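Local coordinates for Alpha/beta hydrolase (Legionella pneumophila subsp. pneumophila str. Philadelphia 1, PDB 4EZI), which is of unknown function but adopts the alpha/beta-hydrolase fold and may act as a lipase on triacylglycerols, at residues V74-Y79 / G110-M115; D161-A166 / L189-V194. One frame throughout, in Å; residues are numbered along the deposited sequence.

Contact 1 of 2, residues V74-Y79 / G110-M115; sequences VGIISY and GYMTVM
I76 and selenomethionine M112 run alongside each other from neighbouring strands, and I76 CD1 rests 3.8 Å from M112 CE. M112 leaves the strand with CG anti to the backbone N (chi1 179°) and bends only at chi3, which turns its methyl back to the isoleucine tip. The other branch of I76, CG2, meets V114 CG2 at 3.8 Å. On the face carrying I77 and T113, I77 stands roughly perpendicular to Y111: CG2 of I77 sits 3.7 Å from Y111 CB and also 3.6 Å from T113 OG1. That hydroxyl donates within its own segment, back to Y111 O at 3.1 Å, arriving from above the carbonyl plane, while Y111 OH reaches E370 in helix 355-370. Further along, M115, likewise bent at its end, brings CE to within 3.7 Å of Y79 CD1, approaching the ring obliquely. Four backbone hydrogen bonds, M112 N to G75 O, I77 N to M112 O, V114 N to I77 O and Y79 N to V114 O, each 2.9 Å, set the parallel register. Strands 74-80 and 112-116 with helix 99-108 between them form a beta-alpha-beta crossover, here within the central sheet of the alpha/beta-hydrolase fold.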
ATOM      1  N   VAL A  74     -16.633   5.255  16.271  1.00 12.15           N
ATOM      2  CA  VAL A  74     -15.321   4.987  15.691  1.00 10.28           C
ATOM      3  C   VAL A  74     -15.421   4.563  14.242  1.00  9.75           C
ATOM      4  O   VAL A  74     -16.012   3.546  13.907  1.00 11.32           O
ATOM      5  CB  VAL A  74     -14.578   3.907  16.521  1.00  9.94           C
ATOM      6  CG1 VAL A  74     -13.219   3.605  15.928  1.00 11.07           C
ATOM      7  CG2 VAL A  74     -14.436   4.344  17.971  1.00 11.56           C
ATOM      8  N   GLY A  75     -14.808   5.351  13.375  1.00  9.04           N
ATOM      9  CA  GLY A  75     -14.654   5.004  11.960  1.00  9.66           C
ATOM     10  C   GLY A  75     -13.474   4.070  11.769  1.00  8.91           C
ATOM     11  O   GLY A  75     -12.608   3.951  12.646  1.00  9.86           O
ATOM     12  N   ILE A  76     -13.419   3.411  10.609  1.00  8.60           N
ATOM     13  CA  ILE A  76     -12.311   2.521  10.256  1.00  8.54           C
ATOM     14  C   ILE A  76     -11.466   3.136   9.165  1.00  8.25           C
ATOM     15  O   ILE A  76     -12.003   3.628   8.191  1.00  9.17           O
ATOM     16  CB  ILE A  76     -12.831   1.146   9.762  1.00  9.88           C
ATOM     17  CG1 ILE A  76     -13.603   0.444  10.877  1.00 12.37           C
ATOM     18  CG2 ILE A  76     -11.717   0.244   9.272  1.00 11.11           C
ATOM     19  CD1 ILE A  76     -14.259  -0.865  10.439  1.00 13.33           C
ATOM     20  N   ILE A  77     -10.147   3.078   9.340  1.00  7.64           N
ATOM     21  CA  ILE A  77      -9.220   3.424   8.269  1.00  7.20           C
ATOM     22  C   ILE A  77      -8.416   2.175   7.924  1.00  7.67           C
ATOM     23  O   ILE A  77      -7.854   1.522   8.814  1.00  7.74           O
ATOM     24  CB  ILE A  77      -8.350   4.640   8.635  1.00  8.48           C
ATOM     25  CG1 ILE A  77      -7.544   5.174   7.429  1.00  9.29           C
ATOM     26  CG2 ILE A  77      -7.472   4.399   9.855  1.00  9.60           C
ATOM     27  CD1 ILE A  77      -6.205   4.547   7.207  1.00 10.89           C
ATOM     28  N   SER A  78      -8.429   1.811   6.639  1.00  7.53           N
ATOM     29  CA  SER A  78      -7.621   0.704   6.140  1.00  6.80           C
ATOM     30  C   SER A  78      -6.411   1.339   5.487  1.00  7.03           C
ATOM     31  O   SER A  78      -6.557   2.058   4.502  1.00  7.38           O
ATOM     32  CB  SER A  78      -8.429  -0.145   5.137  1.00  7.98           C
ATOM     33  OG  SER A  78      -7.713  -1.268   4.678  1.00  9.12           O
ATOM     34  N   TYR A  79      -5.234   1.068   6.036  1.00  7.21           N
ATOM     35  CA  TYR A  79      -3.994   1.636   5.580  1.00  6.46           C
ATOM     36  C   TYR A  79      -3.113   0.535   4.960  1.00  6.83           C
ATOM     37  O   TYR A  79      -2.743  -0.416   5.651  1.00  7.43           O
ATOM     38  CB  TYR A  79      -3.216   2.345   6.717  1.00  7.47           C
ATOM     39  CG  TYR A  79      -2.007   3.043   6.162  1.00  7.76           C
ATOM     40  CD1 TYR A  79      -0.784   2.377   6.032  1.00  8.19           C
ATOM     41  CD2 TYR A  79      -2.111   4.324   5.664  1.00  9.31           C
ATOM     42  CE1 TYR A  79       0.304   3.008   5.474  1.00  9.18           C
ATOM     43  CE2 TYR A  79      -1.047   4.963   5.058  1.00  9.00           C
ATOM     44  CZ  TYR A  79       0.158   4.300   4.956  1.00  8.43           C
ATOM     45  OH  TYR A  79       1.231   4.931   4.364  1.00 10.52           O
ATOM     46  N   GLY A 110      -8.328   8.985  15.991  1.00 10.00           N
ATOM     47  CA  GLY A 110      -9.334   8.184  16.676  1.00 10.27           C
ATOM     48  C   GLY A 110     -10.020   7.105  15.852  1.00  9.90           C
ATOM     49  O   GLY A 110     -11.092   6.656  16.214  1.00 11.89           O
ATOM     50  N   TYR A 111      -9.377   6.659  14.775  1.00  9.25           N
ATOM     51  CA  TYR A 111      -9.935   5.630  13.930  1.00  8.61           C
ATOM     52  C   TYR A 111      -9.417   4.264  14.339  1.00  8.51           C
ATOM     53  O   TYR A 111      -8.269   4.111  14.779  1.00  8.98           O
ATOM     54  CB  TYR A 111      -9.578   5.875  12.454  1.00  9.07           C
ATOM     55  CG  TYR A 111      -9.972   7.238  11.889  1.00  8.81           C
ATOM     56  CD1 TYR A 111     -11.110   7.906  12.315  1.00 11.02           C
ATOM     57  CD2 TYR A 111      -9.198   7.840  10.921  1.00 10.31           C
ATOM     58  CE1 TYR A 111     -11.467   9.137  11.774  1.00 12.10           C
ATOM     59  CE2 TYR A 111      -9.530   9.050  10.382  1.00 11.09           C
ATOM     60  CZ  TYR A 111     -10.662   9.715  10.814  1.00 12.51           C
ATOM     61  OH  TYR A 111     -10.988  10.936  10.253  1.00 13.58           O
HETATM   62  N   MSE A 112     -10.270   3.252  14.187  1.00  8.44           N
HETATM   63  CA  MSE A 112      -9.820   1.877  14.214  1.00  7.90           C
HETATM   64  C   MSE A 112      -8.956   1.638  12.994  1.00  7.73           C
HETATM   65  O   MSE A 112      -9.439   1.793  11.872  1.00  8.90           O
HETATM   66  CB  MSE A 112     -11.000   0.916  14.276  1.00  8.43           C
HETATM   67  CG  MSE A 112     -10.528  -0.555  14.276  1.00 10.11           C
HETATM   68 SE   MSE A 112     -11.971  -1.809  14.578  0.75 11.36          SE
HETATM   69  CE  MSE A 112     -11.993  -2.682  12.893  1.00 15.73           C
ATOM     70  N   THR A 113      -7.673   1.346  13.211  1.00  7.48           N
ATOM     71  CA  THR A 113      -6.664   1.351  12.167  1.00  7.97           C
ATOM     72  C   THR A 113      -6.364  -0.098  11.795  1.00  7.92           C
ATOM     73  O   THR A 113      -5.973  -0.914  12.641  1.00  9.04           O
ATOM     74  CB  THR A 113      -5.433   2.163  12.636  1.00  8.92           C
ATOM     75  OG1 THR A 113      -5.857   3.492  12.971  1.00  9.53           O
ATOM     76  CG2 THR A 113      -4.359   2.217  11.583  1.00  9.69           C
ATOM     77  N   VAL A 114      -6.585  -0.430  10.523  1.00  7.30           N
ATOM     78  CA  VAL A 114      -6.535  -1.789   9.994  1.00  7.03           C
ATOM     79  C   VAL A 114      -5.445  -1.809   8.937  1.00  6.58           C
ATOM     80  O   VAL A 114      -5.495  -1.037   8.002  1.00  7.42           O
ATOM     81  CB  VAL A 114      -7.896  -2.170   9.391  1.00  8.19           C
ATOM     82  CG1 VAL A 114      -7.863  -3.513   8.735  1.00  9.56           C
ATOM     83  CG2 VAL A 114      -8.991  -2.114  10.486  1.00  9.63           C
HETATM   84  N   MSE A 115      -4.450  -2.691   9.098  1.00  6.53           N
HETATM   85  CA  MSE A 115      -3.241  -2.655   8.291  1.00  6.25           C
HETATM   86  C   MSE A 115      -2.875  -4.059   7.832  1.00  6.92           C
HETATM   87  O   MSE A 115      -2.307  -4.840   8.603  1.00  7.13           O
HETATM   88  CB  MSE A 115      -2.087  -2.040   9.089  1.00  6.74           C
HETATM   89  CG  MSE A 115      -2.421  -0.693   9.672  1.00  8.82           C
HETATM   90 SE   MSE A 115      -0.926   0.114  10.602  0.75  7.07          SE
HETATM   91  CE  MSE A 115       0.130   0.559   9.082  1.00 10.20           C
TER

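Contact 2 of 2, residues D161-A166 / L189-V194; sequences DKLYLA and LPVSAV
L163 sets its CD2 methyl against the oxygen end of the P190 carbonyl, 3.6 Å from P190 O, and meets L189 nearly at right angles, CD2 against CD2. The two segments belong to the beta-alpha-beta unit of strand 162-168, helix 170-185 and strand 193-197 in the alpha/beta-hydrolase sheet, and pairing begins irregularly, before the second strand does. S192 makes the first links: its CB points toward the first strand, and with OG anti to the carbonyl carbon (chi1 -50°) the hydroxyl accepts the L163 N-H at 3.0 Å, almost straight at 166°. A side chain thus takes the place of a backbone acceptor. In return L163 O receives S192 N at 2.8 Å, in the carbonyl plane, and a weak, long bond from A193 N. Regular parallel pairing follows as L165 N donates to A193 O. L165 lies crosswise to V191 and slants past V194; its CD1 lies 4.0 Å from V191 CG1, on the side covered by helix 170-185. Y164, on the opposite face, takes A193 CB at its ring edge and stacks on Y111. Before the strands pair, one water bridges the two segments, donating to D161 O at 2.8 Å and to P190 O at 2.7 Å.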
ATOM      1  N   ASP A 161     -20.263   3.637  10.343  1.00 13.26           N
ATOM      2  CA  ASP A 161     -20.164   3.242   8.938  1.00 14.21           C
ATOM      3  C   ASP A 161     -19.125   4.059   8.163  1.00 12.47           C
ATOM      4  O   ASP A 161     -18.997   3.904   6.943  1.00 15.41           O
ATOM      5  CB  ASP A 161     -21.556   3.259   8.268  1.00 17.49           C
ATOM      6  CG  ASP A 161     -22.473   2.126   8.777  1.00 26.60           C
ATOM      7  OD1 ASP A 161     -22.009   0.973   8.949  1.00 29.89           O
ATOM      8  OD2 ASP A 161     -23.677   2.389   8.997  1.00 33.85           O
ATOM      9  N   LYS A 162     -18.381   4.921   8.847  1.00 10.65           N
ATOM     10  CA  LYS A 162     -17.311   5.683   8.187  1.00 10.63           C
ATOM     11  C   LYS A 162     -16.145   4.736   7.878  1.00  9.34           C
ATOM     12  O   LYS A 162     -15.679   3.997   8.747  1.00 10.39           O
ATOM     13  CB  LYS A 162     -16.807   6.826   9.058  1.00 10.70           C
ATOM     14  CG  LYS A 162     -17.836   7.948   9.336  1.00 12.55           C
ATOM     15  CD  LYS A 162     -18.024   8.873   8.147  1.00 12.48           C
ATOM     16  CE  LYS A 162     -18.957  10.057   8.479  1.00 14.16           C
ATOM     17  NZ  LYS A 162     -19.155  10.963   7.314  1.00 15.78           N
ATOM     18  N   LEU A 163     -15.686   4.783   6.629  1.00  9.87           N
ATOM     19  CA  LEU A 163     -14.606   3.945   6.135  1.00  9.63           C
ATOM     20  C   LEU A 163     -13.685   4.767   5.246  1.00  8.49           C
ATOM     21  O   LEU A 163     -14.115   5.339   4.232  1.00  9.25           O
ATOM     22  CB  LEU A 163     -15.170   2.754   5.365  1.00  9.86           C
ATOM     23  CG  LEU A 163     -14.164   1.830   4.685  1.00  9.66           C
ATOM     24  CD1 LEU A 163     -13.172   1.188   5.668  1.00 11.01           C
ATOM     25  CD2 LEU A 163     -14.889   0.765   3.896  1.00 11.37           C
ATOM     26  N   TYR A 164     -12.411   4.818   5.609  1.00  8.20           N
ATOM     27  CA  TYR A 164     -11.418   5.603   4.898  1.00  7.96           C
ATOM     28  C   TYR A 164     -10.324   4.662   4.377  1.00  7.89           C
ATOM     29  O   TYR A 164      -9.924   3.753   5.096  1.00  8.63           O
ATOM     30  CB  TYR A 164     -10.789   6.639   5.842  1.00  9.15           C
ATOM     31  CG  TYR A 164     -11.786   7.395   6.698  1.00  9.42           C
ATOM     32  CD1 TYR A 164     -12.555   8.419   6.173  1.00 10.04           C
ATOM     33  CD2 TYR A 164     -11.991   7.040   8.022  1.00  9.83           C
ATOM     34  CE1 TYR A 164     -13.483   9.104   6.982  1.00 10.02           C
ATOM     35  CE2 TYR A 164     -12.889   7.700   8.822  1.00 10.21           C
ATOM     36  CZ  TYR A 164     -13.657   8.717   8.298  1.00  9.51           C
ATOM     37  OH  TYR A 164     -14.544   9.397   9.096  1.00 11.92           O
ATOM     38  N   LEU A 165      -9.825   4.894   3.165  1.00  7.94           N
ATOM     39  CA  LEU A 165      -8.798   4.020   2.585  1.00  7.55           C
ATOM     40  C   LEU A 165      -7.581   4.873   2.225  1.00  7.25           C
ATOM     41  O   LEU A 165      -7.715   5.833   1.472  1.00  7.88           O
ATOM     42  CB  LEU A 165      -9.321   3.322   1.323  1.00  8.88           C
ATOM     43  CG  LEU A 165     -10.692   2.637   1.400  1.00  9.51           C
ATOM     44  CD1 LEU A 165     -11.038   2.085   0.015  1.00 10.96           C
ATOM     45  CD2 LEU A 165     -10.783   1.572   2.476  1.00  9.55           C
ATOM     46  N   ALA A 166      -6.394   4.500   2.701  1.00  7.59           N
ATOM     47  CA  ALA A 166      -5.164   5.232   2.384  1.00  7.11           C
ATOM     48  C   ALA A 166      -4.005   4.254   2.270  1.00  6.83           C
ATOM     49  O   ALA A 166      -4.059   3.146   2.769  1.00  7.43           O
ATOM     50  CB  ALA A 166      -4.849   6.289   3.437  1.00  9.56           C
ATOM     51  N   LEU A 189     -21.276  -1.650   0.497  1.00 16.69           N
ATOM     52  CA  LEU A 189     -20.426  -1.228   1.608  1.00 15.60           C
ATOM     53  C   LEU A 189     -20.011   0.229   1.364  1.00 15.21           C
ATOM     54  O   LEU A 189     -19.238   0.503   0.458  1.00 15.69           O
ATOM     55  CB  LEU A 189     -19.188  -2.118   1.699  1.00 15.27           C
ATOM     56  CG  LEU A 189     -18.218  -1.720   2.814  1.00 16.05           C
ATOM     57  CD1 LEU A 189     -18.858  -1.881   4.202  1.00 18.88           C
ATOM     58  CD2 LEU A 189     -16.938  -2.522   2.709  1.00 19.59           C
ATOM     59  N   PRO A 190     -20.483   1.175   2.192  1.00 14.36           N
ATOM     60  CA  PRO A 190     -20.119   2.573   1.928  1.00 14.70           C
ATOM     61  C   PRO A 190     -18.645   2.844   2.175  1.00 13.00           C
ATOM     62  O   PRO A 190     -18.078   2.321   3.138  1.00 12.74           O
ATOM     63  CB  PRO A 190     -20.981   3.388   2.916  1.00 17.18           C
ATOM     64  CG  PRO A 190     -22.005   2.447   3.443  1.00 19.66           C
ATOM     65  CD  PRO A 190     -21.505   1.052   3.244  1.00 17.00           C
ATOM     66  N   VAL A 191     -18.041   3.616   1.271  1.00 11.63           N
ATOM     67  CA  VAL A 191     -16.680   4.093   1.420  1.00 10.45           C
ATOM     68  C   VAL A 191     -16.783   5.613   1.552  1.00 11.13           C
ATOM     69  O   VAL A 191     -17.464   6.257   0.739  1.00 12.50           O
ATOM     70  CB  VAL A 191     -15.795   3.701   0.228  1.00 10.71           C
ATOM     71  CG1 VAL A 191     -14.387   4.326   0.369  1.00 11.44           C
ATOM     72  CG2 VAL A 191     -15.720   2.195   0.062  1.00 12.93           C
ATOM     73  N   SER A 192     -16.159   6.184   2.581  1.00 10.42           N
ATOM     74  CA  SER A 192     -16.296   7.614   2.916  1.00 10.17           C
ATOM     75  C   SER A 192     -15.278   8.508   2.218  1.00  9.87           C
ATOM     76  O   SER A 192     -15.594   9.627   1.848  1.00 11.28           O
ATOM     77  CB  SER A 192     -16.205   7.827   4.435  1.00 10.60           C
ATOM     78  OG  SER A 192     -17.074   6.951   5.132  1.00 12.09           O
ATOM     79  N   ALA A 193     -14.046   8.038   2.049  1.00  9.34           N
ATOM     80  CA  ALA A 193     -13.006   8.853   1.419  1.00  9.09           C
ATOM     81  C   ALA A 193     -11.814   7.957   1.141  1.00  8.75           C
ATOM     82  O   ALA A 193     -11.553   6.999   1.875  1.00  9.19           O
ATOM     83  CB  ALA A 193     -12.575  10.003   2.292  1.00 10.40           C
ATOM     84  N   VAL A 194     -11.065   8.292   0.095  1.00  8.68           N
ATOM     85  CA  VAL A 194      -9.938   7.498  -0.395  1.00  8.37           C
ATOM     86  C   VAL A 194      -8.793   8.467  -0.721  1.00  8.48           C
ATOM     87  O   VAL A 194      -9.006   9.439  -1.442  1.00  9.07           O
ATOM     88  CB  VAL A 194     -10.358   6.684  -1.635  1.00  8.17           C
ATOM     89  CG1 VAL A 194      -9.188   5.824  -2.119  1.00  9.24           C
ATOM     90  CG2 VAL A 194     -11.552   5.805  -1.296  1.00 10.30           C
TER
HETATM   91  O   HOH W   1     -18.706   1.476   5.671  1.00 16.37           O

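In the fold
Contacts 1 and 2 follow one another along the chain, the first closing before the second opens, and their centres lie 10 Å apart in one mixed sheet. Strands 112-116, 74-80, 162-168 and 193-197 stand in that order, so the inner strand of each contact neighbours that of the other. The seam is closed by probable backbone hydrogen bonds from Y164 N to I76 O and from S78 N to Y164 O. Strand 162-168 leads into what resembles a nucleophile elbow at S169, which with H351 and D318 has the geometry of a catalytic triad; Y79 of contact 1 touches that elbow, consistent with both contacts lying in the sheet that carries a hydrolase active site.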